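PDB 5MDN: DNA polymerase from Pyrobaculum calidifontis, which probably extends DNA strands by adding deoxyribonucleotides from their triphosphates, as a family B DNA polymerase of a hyperthermophilic archaeon. Local coordinates for residues L53-S56 and Y57-V61; G313-V316 and Y317-W320; E396-P399 and Y400-A403; P492-P495 and E496-L499; V647-A650 and R651-V655. All blocks are in the same frame, centred on the assembly; numbering follows the deposited sequence.

Interaction 1: residues L53-S56 and Y57-V61; sequences LAKS and YLSRV
The carbonyl oxygen of Lys55 is gripped twice by one residue, Ser59, along helix 51-58 and the residues that follow it. Ser59 N reaches Lys55 O at 2.8 Å, nearly in line with the C=O bond, although the N-H itself is bent to 134°. The hydroxyl adds a second bond to the same acceptor, Ser59 OG lying 2.9 Å from Lys55 O and well above the carbonyl plane, so the two donors do not compete for one direction. This second bond depends on the first torsion of Ser59: at -73° it sets OG beside its own backbone N, and amide and hydroxyl face the same carbonyl four residues back. A weak bond from Ser59 N to Ser56 O accompanies them.

Earlier in the chain the regular i to i+4 pattern holds. Leu58 N donates to Ala54 O at 2.9 Å with an N-H angle of 163°, and Tyr57 N gives a longer bond of 3.2 Å to Leu53 O.

The helix lies at the protein surface, beside the antiparallel sheet formed by strands 64-74, 77-86, 41-46 and 105-109. Leu58 is the buried residue here, its side chain packed against Val64, Val84 and Ala98, and thus fitted among two strands and helix 92-100. Lys55 runs fully extended to the sheet, where NZ bonds to Glu65 O. Near its base, Lys55 CG passes 4.1 Å from Ser59 OG.

Interaction 2: residues G313-V316 and Y317-W320; sequences GHKV and YEYW
The short, weakly bonded helix 316-320 lies between helices 293-299 and 326-356, and Lys315, just ahead of it, pairs with Glu318 in a salt bridge. The two side chains run side by side in the same direction, Lys315 NZ lying 3.3 Å from Glu318 OE2, a weak bond. Lys315 CE is also close to the carboxylate, 3.5 Å from Glu318 OE2, so the aliphatic end of the lysine shares the contact. Long, weak ion pairs lead outward, from Lys315 to Asp673 and from Glu318 to Lys325.

The backbone is held loosely, Trp320 N making weak bonds to both Val316 O and Tyr317 O. Val316, buried, has its side chain about 5 Å from a bound magnesium ion at the nearest atoms. Its side chain also lies about 9 Å from that of Asp169, which binds magnesium in a structure of this protein, although that ion is not bound to this chain here.

Tyr317 turns back over the preceding loop. Its first torsion of 76° holds CG between the backbone N and the carbonyl carbon. Glu318 CB sits over the centre of one face of the ring, and the ring edge meets His314 O almost in plane, Tyr317 CE1 lying 3.7 Å from His314 O.

Interaction 3: residues E396-P399 and Y400-A403; sequences EYEP and YKGA
Tyr400 N donates to Glu398 O across Pro399, closing an inverse gamma turn in the loop between helix 370-384 and strand 404-406. The bond from Tyr400 N to Glu398 O is 2.6 Å long with an N-H angle of 143°. The donor meets the oxygen from the side, with a C=O...N angle of 110°, as a three-residue turn requires. Proline at the centre has no amide hydrogen of its own, and the bond satisfies the amide that follows it.

At the other end of Tyr400 the phenol oxygen finds its partner beyond the turn: Tyr400 OH is hydrogen-bonded to Asn512 O, at the end of helix 495-512. The tyrosine is therefore tied at both its amide and its hydroxyl, and its side chain also touches Asp562.

The charged pair beside the turn is Glu398 and Lys401, whose side chains cross at a slant. A salt bridge between Glu398 OE2 and Lys401 NZ is doubtful in its details, because the two atoms are modelled too close and their exact places are uncertain. Nearby, the ring of Tyr397 has Pro399 N over one face, toward the rim, and meets Trp520 edge-to-face.

Farther on, Ala403 pairs through its backbone with Thr561, between strands 556-560 and 563-567. The chemistry implies a connection shaped locally by the backbone bond of the gamma turn and joined to the surrounding polymerase region by the bond from Tyr400 OH to Asn512 O, with the ion pair a possible addition.

Interaction 4: residues P492-P495 and E496-L499; sequences PDSP and EYRL
Two first torsions bring the groups of this N-terminal helix cap together: Ser494 at 63° turns OG toward the coming turn, and Tyr497 at -176° swings its ring back to Pro492. Ser494 is the N-cap of helix 495-512. Its OG accepts from Tyr497 N at 2.9 Å, taking up an amide of the first turn that has no earlier helical carbonyl to bond, and the same oxygen is also hydrogen-bonded to Pro491 O in the preceding loop. Tyr497 N makes a further, weak bond to Ser494 O.

Over one face of the Tyr497 ring sits Pro492 CA, 3.6 Å from the centroid and close to the ring normal, a CH-pi contact. Pro492 CB adds an apolar touch to CE1 of the ring.

Arg498 reaches back toward Asp493. Its NH2 donates to Asp493 OD1 at 2.6 Å in a fairly straight bond, forming a salt bridge. The acceptor lies in the guanidinium plane, yet the carboxylate plane stands at 90° to it, and a single oxygen carries the bond. Ser494 O lies over one face of the guanidinium and accepts from the backbone, Arg498 N to Ser494 O being 3.2 Å. Next, Leu499 N bonds to Pro495 O at 3.1 Å, and the Leu499 side chain reaches Phe159 and Pro160.

The helix start is thus closed by a serine cap, a CH-pi contact of Pro492 on Tyr497 and an ion pair. The negative charge of Asp493, near the positive end of the helix dipole, would be expected to interact favourably with that dipole.

Interaction 5: residues V647-A650 and R651-V655; sequences VGEA and RERVV
Glu649 and Arg653, one turn apart on helix 647-666, meet in a salt bridge in which Glu649 OE2 lies 2.5 Å from Arg653 NH1. The side chains run alongside each other and point the same way. A single carboxylate oxygen, OE2, comes to the edge of the guanidinium at NH1, near the guanidinium plane. The planes of the two groups are turned 35° from each other.

The two chains reach this point differently. Glu649 extends straight out, with CG anti to the backbone N at -174°, whereas Arg653 is bent at its second and third torsions, which curls NH1 back toward the glutamate. Along the way the aliphatic parts touch, Glu649 CG lying 4.1 Å from Arg653 CG.

Beneath the pair, the helical backbone sets the spacing. Arg653 N donates to Glu649 O at 3.1 Å and Val654 N to Ala650 O at 2.9 Å, both fairly straight; the bond from Arg651 N to Val647 O is weak. Ala650 and Val654, joined by the second of these bonds, are both buried.

Outward, the helix packs on its neighbour: Val654 touches Ile641, and the side chain of Arg653 touches Leu640 and Lys643, all on helix 628-643. Val647 and Arg651 meet Val761, and Val655 meets Leu762, in a loop near the C-terminal end of the model. At one turn's separation, the opposite charges would be expected to add an electrostatic tie to the backbone bond joining the same two residues.

The five contacts come in series along the chain, each closing before the next opens, and none touches another. Interaction 1 lies on helix 51-58, its centre about 43 Å from that of interaction 3 and about 78 Å from that of interaction 5 on helix 647-666, on opposite sides of the chain's centre. Interaction 2, on helix 316-320, is the one near a metal site. Interactions 3, 4 and 5 all fall within the family B polymerase range; the centres of 3 and 4 are about 34 Å apart, yet Tyr400 of interaction 3 bonds to Asn512 on helix 495-512, which begins in interaction 4. All five are local contacts in separate parts of the chain.

Interaction 1: residues L53-S56 and Y57-V61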
loop_
_atom_site.group_PDB
_atom_site.type_symbol
_atom_site.label_atom_id
_atom_site.label_comp_id
_atom_site.label_asym_id
_atom_site.label_seq_id
_atom_site.Cartn_x
_atom_site.Cartn_y
_atom_site.Cartn_z
ATOM N N LEU A 53 -25.958 6.220 -37.640
ATOM C CA LEU A 53 -27.038 5.505 -36.970
ATOM C C LEU A 53 -26.775 5.394 -35.474
ATOM O O LEU A 53 -27.683 5.594 -34.660
ATOM C CB LEU A 53 -27.209 4.119 -37.591
ATOM C CG LEU A 53 -28.423 3.292 -37.169
ATOM C CD1 LEU A 53 -29.713 3.908 -37.694
ATOM C CD2 LEU A 53 -28.280 1.852 -37.648
ATOM N N ALA A 54 -25.540 5.059 -35.095
ATOM C CA ALA A 54 -25.188 4.952 -33.682
ATOM C C ALA A 54 -25.363 6.283 -32.959
ATOM O O ALA A 54 -25.987 6.343 -31.894
ATOM C CB ALA A 54 -23.754 4.450 -33.537
ATOM N N LYS A 55 -24.783 7.356 -33.508
ATOM C CA LYS A 55 -24.825 8.661 -32.850
ATOM C C LYS A 55 -26.253 9.085 -32.525
ATOM O O LYS A 55 -26.558 9.462 -31.388
ATOM C CB LYS A 55 -24.148 9.718 -33.723
ATOM C CG LYS A 55 -24.160 11.104 -33.092
ATOM C CD LYS A 55 -23.168 12.053 -33.747
ATOM C CE LYS A 55 -23.143 13.388 -33.013
ATOM N NZ LYS A 55 -22.136 14.324 -33.584
ATOM N N SER A 56 -27.138 9.054 -33.524
ATOM C CA SER A 56 -28.515 9.483 -33.302
ATOM C C SER A 56 -29.211 8.609 -32.265
ATOM O O SER A 56 -30.031 9.100 -31.480
ATOM C CB SER A 56 -29.291 9.468 -34.614
ATOM O OG SER A 56 -30.619 9.921 -34.412
ATOM N N TYR A 57 -28.909 7.308 -32.255
ATOM C CA TYR A 57 -29.482 6.427 -31.242
ATOM C C TYR A 57 -29.005 6.818 -29.850
ATOM O O TYR A 57 -29.794 6.873 -28.902
ATOM C CB TYR A 57 -29.127 4.971 -31.544
ATOM C CG TYR A 57 -29.577 4.004 -30.470
ATOM C CD1 TYR A 57 -30.869 3.495 -30.464
ATOM C CD2 TYR A 57 -28.708 3.596 -29.464
ATOM C CE1 TYR A 57 -31.286 2.612 -29.483
ATOM C CE2 TYR A 57 -29.115 2.715 -28.481
ATOM C CZ TYR A 57 -30.404 2.226 -28.495
ATOM O OH TYR A 57 -30.812 1.347 -27.516
ATOM N N LEU A 58 -27.704 7.077 -29.703
ATOM C CA LEU A 58 -27.161 7.459 -28.406
ATOM C C LEU A 58 -27.562 8.868 -27.992
ATOM O O LEU A 58 -27.560 9.172 -26.795
ATOM C CB LEU A 58 -25.638 7.328 -28.426
ATOM C CG LEU A 58 -25.139 5.887 -28.314
ATOM C CD1 LEU A 58 -23.624 5.835 -28.314
ATOM C CD2 LEU A 58 -25.704 5.218 -27.070
ATOM N N SER A 59 -27.899 9.737 -28.947
ATOM C CA SER A 59 -28.248 11.118 -28.627
ATOM C C SER A 59 -29.547 11.248 -27.840
ATOM O O SER A 59 -29.807 12.322 -27.288
ATOM C CB SER A 59 -28.341 11.940 -29.912
ATOM O OG SER A 59 -27.055 12.185 -30.456
ATOM N N ARG A 60 -30.368 10.197 -27.771
ATOM C CA ARG A 60 -31.612 10.280 -27.015
ATOM C C ARG A 60 -31.409 10.127 -25.513
ATOM O O ARG A 60 -32.303 10.499 -24.746
ATOM C CB ARG A 60 -32.603 9.215 -27.490
ATOM C CG ARG A 60 -32.164 7.786 -27.215
ATOM C CD ARG A 60 -33.342 6.889 -26.884
ATOM N NE ARG A 60 -33.543 6.773 -25.443
ATOM C CZ ARG A 60 -34.387 7.522 -24.742
ATOM N NH1 ARG A 60 -35.120 8.445 -25.351
ATOM N NH2 ARG A 60 -34.505 7.343 -23.434
ATOM N N VAL A 61 -30.274 9.584 -25.075
ATOM C CA VAL A 61 -30.060 9.315 -23.657
ATOM C C VAL A 61 -29.146 10.372 -23.045
ATOM O O VAL A 61 -29.231 10.658 -21.846
ATOM C CB VAL A 61 -29.502 7.893 -23.443
ATOM C CG1 VAL A 61 -28.077 7.778 -23.962
ATOM C CG2 VAL A 61 -29.589 7.493 -21.976
#

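Interaction 2: residues G313-V316 and Y317-W320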
loop_
_atom_site.group_PDB
_atom_site.type_symbol
_atom_site.label_atom_id
_atom_site.label_comp_id
_atom_site.label_asym_id
_atom_site.label_seq_id
_atom_site.Cartn_x
_atom_site.Cartn_y
_atom_site.Cartn_z
ATOM N N GLY A 313 -1.988 5.282 23.801
ATOM C CA GLY A 313 -2.823 6.147 22.980
ATOM C C GLY A 313 -4.234 6.340 23.497
ATOM O O GLY A 313 -4.824 7.408 23.311
ATOM N N HIS A 314 -4.805 5.319 24.130
ATOM C CA HIS A 314 -6.163 5.427 24.649
ATOM C C HIS A 314 -6.298 6.406 25.810
ATOM O O HIS A 314 -7.419 6.587 26.307
ATOM C CB HIS A 314 -6.667 4.046 25.072
ATOM C CG HIS A 314 -5.928 3.459 26.236
ATOM N ND1 HIS A 314 -6.494 3.330 27.486
ATOM C CD2 HIS A 314 -4.675 2.959 26.335
ATOM C CE1 HIS A 314 -5.619 2.775 28.306
ATOM N NE2 HIS A 314 -4.507 2.543 27.633
ATOM N N LYS A 315 -5.215 7.032 26.267
ATOM C CA LYS A 315 -5.256 7.967 27.390
ATOM C C LYS A 315 -4.580 9.289 27.036
ATOM O O LYS A 315 -3.701 9.773 27.753
ATOM C CB LYS A 315 -4.604 7.368 28.633
ATOM C CG LYS A 315 -5.196 6.047 29.078
ATOM C CD LYS A 315 -4.558 5.571 30.375
ATOM C CE LYS A 315 -5.584 5.449 31.489
ATOM N NZ LYS A 315 -4.973 4.973 32.759
ATOM N N VAL A 316 -4.980 9.906 25.923
ATOM C CA VAL A 316 -4.493 11.259 25.670
ATOM C C VAL A 316 -5.331 12.280 26.434
ATOM O O VAL A 316 -4.836 13.361 26.773
ATOM C CB VAL A 316 -4.453 11.579 24.164
ATOM C CG1 VAL A 316 -3.959 10.384 23.368
ATOM C CG2 VAL A 316 -5.803 12.047 23.670
ATOM N N TYR A 317 -6.606 11.971 26.700
ATOM C CA TYR A 317 -7.417 12.848 27.538
ATOM C C TYR A 317 -6.816 12.973 28.932
ATOM O O TYR A 317 -6.779 14.066 29.506
ATOM C CB TYR A 317 -8.856 12.328 27.609
ATOM C CG TYR A 317 -9.050 11.129 28.516
ATOM C CD1 TYR A 317 -8.812 9.840 28.057
ATOM C CD2 TYR A 317 -9.478 11.287 29.830
ATOM C CE1 TYR A 317 -8.986 8.744 28.882
ATOM C CE2 TYR A 317 -9.654 10.197 30.661
ATOM C CZ TYR A 317 -9.408 8.927 30.184
ATOM O OH TYR A 317 -9.584 7.838 31.009
ATOM N N GLU A 318 -6.337 11.858 29.490
ATOM C CA GLU A 318 -5.788 11.872 30.842
ATOM C C GLU A 318 -4.541 12.746 30.921
ATOM O O GLU A 318 -4.377 13.520 31.873
ATOM C CB GLU A 318 -5.532 10.438 31.302
ATOM C CG GLU A 318 -5.084 10.304 32.740
ATOM C CD GLU A 318 -5.342 8.910 33.281
ATOM O OE1 GLU A 318 -6.528 8.613 33.545
ATOM O OE2 GLU A 318 -4.390 8.116 33.431
ATOM N N TYR A 319 -3.649 12.634 29.934
ATOM C CA TYR A 319 -2.470 13.491 29.905
ATOM C C TYR A 319 -2.816 14.936 29.565
ATOM O O TYR A 319 -1.986 15.826 29.783
ATOM C CB TYR A 319 -1.444 12.952 28.905
ATOM C CG TYR A 319 -0.676 11.737 29.389
ATOM C CD1 TYR A 319 -1.320 10.531 29.634
ATOM C CD2 TYR A 319 0.697 11.798 29.599
ATOM C CE1 TYR A 319 -0.620 9.422 30.078
ATOM C CE2 TYR A 319 1.404 10.697 30.045
ATOM C CZ TYR A 319 0.741 9.512 30.280
ATOM O OH TYR A 319 1.442 8.414 30.720
ATOM N N TRP A 320 -4.014 15.189 29.037
ATOM C CA TRP A 320 -4.442 16.531 28.658
ATOM C C TRP A 320 -5.078 17.290 29.817
ATOM O O TRP A 320 -4.878 18.502 29.944
ATOM C CB TRP A 320 -5.417 16.449 27.481
ATOM C CG TRP A 320 -5.962 17.766 27.013
ATOM C CD1 TRP A 320 -7.248 18.205 27.129
ATOM C CD2 TRP A 320 -5.240 18.810 26.345
ATOM N NE1 TRP A 320 -7.374 19.455 26.574
ATOM C CE2 TRP A 320 -6.155 19.850 26.088
ATOM C CE3 TRP A 320 -3.910 18.968 25.945
ATOM C CZ2 TRP A 320 -5.785 21.030 25.446
ATOM C CZ3 TRP A 320 -3.544 20.139 25.305
ATOM C CH2 TRP A 320 -4.478 21.154 25.061
#

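Interaction 3: residues E396-P399 and Y400-A403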
loop_
_atom_site.group_PDB
_atom_site.type_symbol
_atom_site.label_atom_id
_atom_site.label_comp_id
_atom_site.label_asym_id
_atom_site.label_seq_id
_atom_site.Cartn_x
_atom_site.Cartn_y
_atom_site.Cartn_z
ATOM N N GLU A 396 -10.746 -7.202 -5.606
ATOM C CA GLU A 396 -10.430 -7.825 -4.329
ATOM C C GLU A 396 -8.912 -7.876 -4.124
ATOM O O GLU A 396 -8.416 -7.577 -3.024
ATOM C CB GLU A 396 -11.024 -9.217 -4.195
ATOM C CG GLU A 396 -10.449 -10.235 -5.163
ATOM C CD GLU A 396 -11.089 -11.587 -5.008
ATOM O OE1 GLU A 396 -12.327 -11.639 -4.847
ATOM O OE2 GLU A 396 -10.353 -12.594 -5.021
ATOM N N TYR A 397 -8.160 -8.153 -5.189
ATOM C CA TYR A 397 -6.711 -8.349 -5.245
ATOM C C TYR A 397 -6.189 -9.311 -4.184
ATOM O O TYR A 397 -6.707 -9.379 -3.065
ATOM C CB TYR A 397 -5.963 -7.027 -5.143
ATOM C CG TYR A 397 -4.480 -7.188 -5.434
ATOM C CD1 TYR A 397 -4.058 -7.730 -6.644
ATOM C CD2 TYR A 397 -3.506 -6.797 -4.518
ATOM C CE1 TYR A 397 -2.729 -7.886 -6.931
ATOM C CE2 TYR A 397 -2.168 -6.949 -4.807
ATOM C CZ TYR A 397 -1.790 -7.491 -6.014
ATOM O OH TYR A 397 -0.458 -7.644 -6.300
ATOM N N GLU A 398 -5.134 -10.048 -4.528
ATOM C CA GLU A 398 -4.604 -11.093 -3.662
ATOM C C GLU A 398 -3.074 -11.117 -3.780
ATOM O O GLU A 398 -2.518 -11.528 -4.812
ATOM C CB GLU A 398 -5.290 -12.411 -3.998
ATOM C CG GLU A 398 -5.285 -12.746 -5.457
ATOM C CD GLU A 398 -4.128 -13.639 -5.755
ATOM O OE1 GLU A 398 -3.841 -14.465 -4.870
ATOM O OE2 GLU A 398 -3.498 -13.511 -6.830
ATOM N N PRO A 399 -2.370 -10.602 -2.779
ATOM C CA PRO A 399 -0.925 -10.356 -2.929
ATOM C C PRO A 399 -0.047 -11.590 -3.084
ATOM O O PRO A 399 0.544 -12.083 -2.116
ATOM C CB PRO A 399 -0.579 -9.576 -1.652
ATOM C CG PRO A 399 -1.888 -8.960 -1.210
ATOM C CD PRO A 399 -2.939 -9.951 -1.585
ATOM N N TYR A 400 -0.017 -12.118 -4.313
ATOM C CA TYR A 400 1.154 -12.735 -4.934
ATOM C C TYR A 400 1.188 -14.258 -4.861
ATOM O O TYR A 400 2.027 -14.859 -5.524
ATOM C CB TYR A 400 2.448 -12.181 -4.317
ATOM C CG TYR A 400 3.625 -12.197 -5.270
ATOM C CD1 TYR A 400 3.635 -11.366 -6.384
ATOM C CD2 TYR A 400 4.712 -13.033 -5.065
ATOM C CE1 TYR A 400 4.699 -11.356 -7.264
ATOM C CE2 TYR A 400 5.782 -13.037 -5.943
ATOM C CZ TYR A 400 5.776 -12.192 -7.049
ATOM O OH TYR A 400 6.831 -12.169 -7.949
ATOM N N LYS A 401 0.292 -14.906 -4.099
ATOM C CA LYS A 401 0.197 -16.380 -4.096
ATOM C C LYS A 401 1.512 -17.156 -3.953
ATOM O O LYS A 401 2.075 -17.636 -4.945
ATOM C CB LYS A 401 -0.525 -16.925 -5.339
ATOM C CG LYS A 401 -2.004 -16.614 -5.401
ATOM C CD LYS A 401 -2.688 -17.136 -6.655
ATOM C CE LYS A 401 -2.151 -16.477 -7.913
ATOM N NZ LYS A 401 -2.263 -14.972 -7.990
ATOM N N GLY A 402 1.986 -17.328 -2.725
ATOM C CA GLY A 402 3.201 -18.089 -2.514
ATOM C C GLY A 402 3.009 -19.596 -2.500
ATOM O O GLY A 402 2.730 -20.190 -1.453
ATOM N N ALA A 403 3.156 -20.220 -3.670
ATOM C CA ALA A 403 3.008 -21.666 -3.822
ATOM C C ALA A 403 4.255 -22.382 -3.308
ATOM O O ALA A 403 5.360 -22.163 -3.818
ATOM C CB ALA A 403 2.752 -22.024 -5.285
#

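Interaction 4: residues P492-P495 and E496-L499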
loop_
_atom_site.group_PDB
_atom_site.type_symbol
_atom_site.label_atom_id
_atom_site.label_comp_id
_atom_site.label_asym_id
_atom_site.label_seq_id
_atom_site.Cartn_x
_atom_site.Cartn_y
_atom_site.Cartn_z
ATOM N N PRO A 492 28.845 5.945 -5.531
ATOM C CA PRO A 492 27.718 5.321 -4.817
ATOM C C PRO A 492 27.136 6.111 -3.648
ATOM O O PRO A 492 26.004 5.833 -3.240
ATOM C CB PRO A 492 28.322 3.998 -4.325
ATOM C CG PRO A 492 29.378 3.679 -5.325
ATOM C CD PRO A 492 29.968 5.008 -5.714
ATOM N N ASP A 493 27.868 7.074 -3.087
ATOM C CA ASP A 493 27.383 7.855 -1.951
ATOM C C ASP A 493 27.032 9.281 -2.365
ATOM O O ASP A 493 27.274 10.239 -1.627
ATOM C CB ASP A 493 28.399 7.871 -0.810
ATOM C CG ASP A 493 27.754 8.151 0.548
ATOM O OD1 ASP A 493 26.620 8.675 0.577
ATOM O OD2 ASP A 493 28.380 7.843 1.586
ATOM N N SER A 494 26.468 9.447 -3.549
ATOM C CA SER A 494 26.061 10.762 -4.007
ATOM C C SER A 494 24.544 10.880 -3.992
ATOM O O SER A 494 23.833 9.870 -4.007
ATOM C CB SER A 494 26.583 11.031 -5.424
ATOM O OG SER A 494 26.023 10.118 -6.349
ATOM N N PRO A 495 24.007 12.103 -3.959
ATOM C CA PRO A 495 22.555 12.245 -4.162
ATOM C C PRO A 495 22.112 11.751 -5.527
ATOM O O PRO A 495 21.052 11.127 -5.646
ATOM C CB PRO A 495 22.321 13.753 -3.985
ATOM C CG PRO A 495 23.655 14.384 -4.212
ATOM C CD PRO A 495 24.654 13.399 -3.683
ATOM N N GLU A 496 22.912 12.011 -6.564
ATOM C CA GLU A 496 22.556 11.584 -7.912
ATOM C C GLU A 496 22.544 10.065 -8.049
ATOM O O GLU A 496 21.799 9.526 -8.874
ATOM C CB GLU A 496 23.527 12.201 -8.919
ATOM C CG GLU A 496 23.476 13.721 -8.988
ATOM C CD GLU A 496 24.408 14.389 -7.992
ATOM O OE1 GLU A 496 25.006 13.675 -7.162
ATOM O OE2 GLU A 496 24.540 15.631 -8.039
ATOM N N TYR A 497 23.361 9.359 -7.260
ATOM C CA TYR A 497 23.358 7.898 -7.316
ATOM C C TYR A 497 22.127 7.322 -6.629
ATOM O O TYR A 497 21.493 6.396 -7.151
ATOM C CB TYR A 497 24.637 7.343 -6.681
ATOM C CG TYR A 497 24.772 5.833 -6.766
ATOM C CD1 TYR A 497 24.257 5.006 -5.774
ATOM C CD2 TYR A 497 25.424 5.237 -7.840
ATOM C CE1 TYR A 497 24.381 3.630 -5.853
ATOM C CE2 TYR A 497 25.552 3.861 -7.926
ATOM C CZ TYR A 497 25.030 3.064 -6.931
ATOM O OH TYR A 497 25.157 1.695 -7.016
ATOM N N ARG A 498 21.778 7.850 -5.454
ATOM C CA ARG A 498 20.648 7.319 -4.699
ATOM C C ARG A 498 19.338 7.530 -5.447
ATOM O O ARG A 498 18.439 6.682 -5.395
ATOM C CB ARG A 498 20.603 7.964 -3.315
ATOM C CG ARG A 498 21.762 7.539 -2.428
ATOM C CD ARG A 498 21.714 8.196 -1.061
ATOM N NE ARG A 498 23.039 8.642 -0.637
ATOM C CZ ARG A 498 23.459 9.902 -0.676
ATOM N NH1 ARG A 498 22.656 10.861 -1.115
ATOM N NH2 ARG A 498 24.684 10.203 -0.268
ATOM N N LEU A 499 19.209 8.664 -6.139
ATOM C CA LEU A 499 18.007 8.913 -6.927
ATOM C C LEU A 499 17.879 7.900 -8.056
ATOM O O LEU A 499 16.787 7.381 -8.313
ATOM C CB LEU A 499 18.033 10.336 -7.483
ATOM C CG LEU A 499 17.706 11.454 -6.495
ATOM C CD1 LEU A 499 18.518 12.677 -6.840
ATOM C CD2 LEU A 499 16.224 11.777 -6.533
#

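Interaction 5: residues V647-A650 and R651-V655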
loop_
_atom_site.group_PDB
_atom_site.type_symbol
_atom_site.label_atom_id
_atom_site.label_comp_id
_atom_site.label_asym_id
_atom_site.label_seq_id
_atom_site.Cartn_x
_atom_site.Cartn_y
_atom_site.Cartn_z
ATOM N N VAL A 647 18.419 -25.661 21.014
ATOM C CA VAL A 647 17.008 -25.704 21.389
ATOM C C VAL A 647 16.843 -25.844 22.902
ATOM O O VAL A 647 15.917 -25.274 23.492
ATOM C CB VAL A 647 16.310 -26.849 20.635
ATOM C CG1 VAL A 647 14.924 -27.097 21.183
ATOM C CG2 VAL A 647 16.256 -26.553 19.146
ATOM N N GLY A 648 17.734 -26.597 23.554
ATOM C CA GLY A 648 17.625 -26.779 24.996
ATOM C C GLY A 648 17.679 -25.470 25.758
ATOM O O GLY A 648 16.906 -25.250 26.696
ATOM N N GLU A 649 18.593 -24.584 25.365
ATOM C CA GLU A 649 18.644 -23.246 25.943
ATOM C C GLU A 649 17.332 -22.491 25.739
ATOM O O GLU A 649 16.930 -21.702 26.600
ATOM C CB GLU A 649 19.807 -22.469 25.324
ATOM C CG GLU A 649 20.069 -21.106 25.938
ATOM C CD GLU A 649 21.179 -20.354 25.228
ATOM O OE1 GLU A 649 22.099 -21.013 24.702
ATOM O OE2 GLU A 649 21.139 -19.106 25.204
ATOM N N ALA A 650 16.654 -22.723 24.610
ATOM C CA ALA A 650 15.463 -21.943 24.281
ATOM C C ALA A 650 14.331 -22.162 25.282
ATOM O O ALA A 650 13.662 -21.201 25.676
ATOM C CB ALA A 650 15.000 -22.273 22.861
ATOM N N ARG A 651 14.095 -23.409 25.709
ATOM C CA ARG A 651 13.027 -23.643 26.681
ATOM C C ARG A 651 13.326 -22.968 28.011
ATOM O O ARG A 651 12.541 -22.146 28.497
ATOM C CB ARG A 651 12.783 -25.134 26.927
ATOM C CG ARG A 651 12.225 -25.960 25.798
ATOM C CD ARG A 651 12.348 -27.433 26.168
ATOM N NE ARG A 651 11.793 -28.328 25.160
ATOM C CZ ARG A 651 11.829 -29.655 25.247
ATOM N NH1 ARG A 651 12.403 -30.232 26.292
ATOM N NH2 ARG A 651 11.292 -30.406 24.294
ATOM N N GLU A 652 14.464 -23.314 28.615
ATOM C CA GLU A 652 14.807 -22.800 29.935
ATOM C C GLU A 652 14.765 -21.278 29.968
ATOM O O GLU A 652 14.410 -20.689 30.995
ATOM C CB GLU A 652 16.172 -23.349 30.355
ATOM C CG GLU A 652 16.624 -22.951 31.746
ATOM C CD GLU A 652 17.924 -23.629 32.137
ATOM O OE1 GLU A 652 18.605 -24.175 31.240
ATOM O OE2 GLU A 652 18.252 -23.640 33.342
ATOM N N ARG A 653 15.120 -20.625 28.860
ATOM C CA ARG A 653 14.939 -19.180 28.765
ATOM C C ARG A 653 13.458 -18.820 28.716
ATOM O O ARG A 653 13.003 -17.915 29.427
ATOM C CB ARG A 653 15.665 -18.641 27.532
ATOM C CG ARG A 653 17.179 -18.748 27.599
ATOM C CD ARG A 653 17.819 -17.470 28.114
ATOM N NE ARG A 653 17.828 -16.429 27.091
ATOM C CZ ARG A 653 18.726 -16.354 26.113
ATOM N NH1 ARG A 653 19.690 -17.261 26.024
ATOM N NH2 ARG A 653 18.659 -15.375 25.222
ATOM N N VAL A 654 12.691 -19.511 27.866
ATOM C CA VAL A 654 11.275 -19.190 27.695
ATOM C C VAL A 654 10.492 -19.499 28.966
ATOM O O VAL A 654 9.717 -18.668 29.450
ATOM C CB VAL A 654 10.695 -19.940 26.483
ATOM C CG1 VAL A 654 9.176 -19.931 26.530
ATOM C CG2 VAL A 654 11.178 -19.302 25.193
ATOM N N VAL A 655 10.693 -20.692 29.536
ATOM C CA VAL A 655 9.882 -21.096 30.681
ATOM C C VAL A 655 10.195 -20.242 31.902
ATOM O O VAL A 655 9.309 -19.971 32.721
ATOM C CB VAL A 655 10.083 -22.593 30.985
ATOM C CG1 VAL A 655 9.113 -23.056 32.066
ATOM C CG2 VAL A 655 9.904 -23.423 29.730
#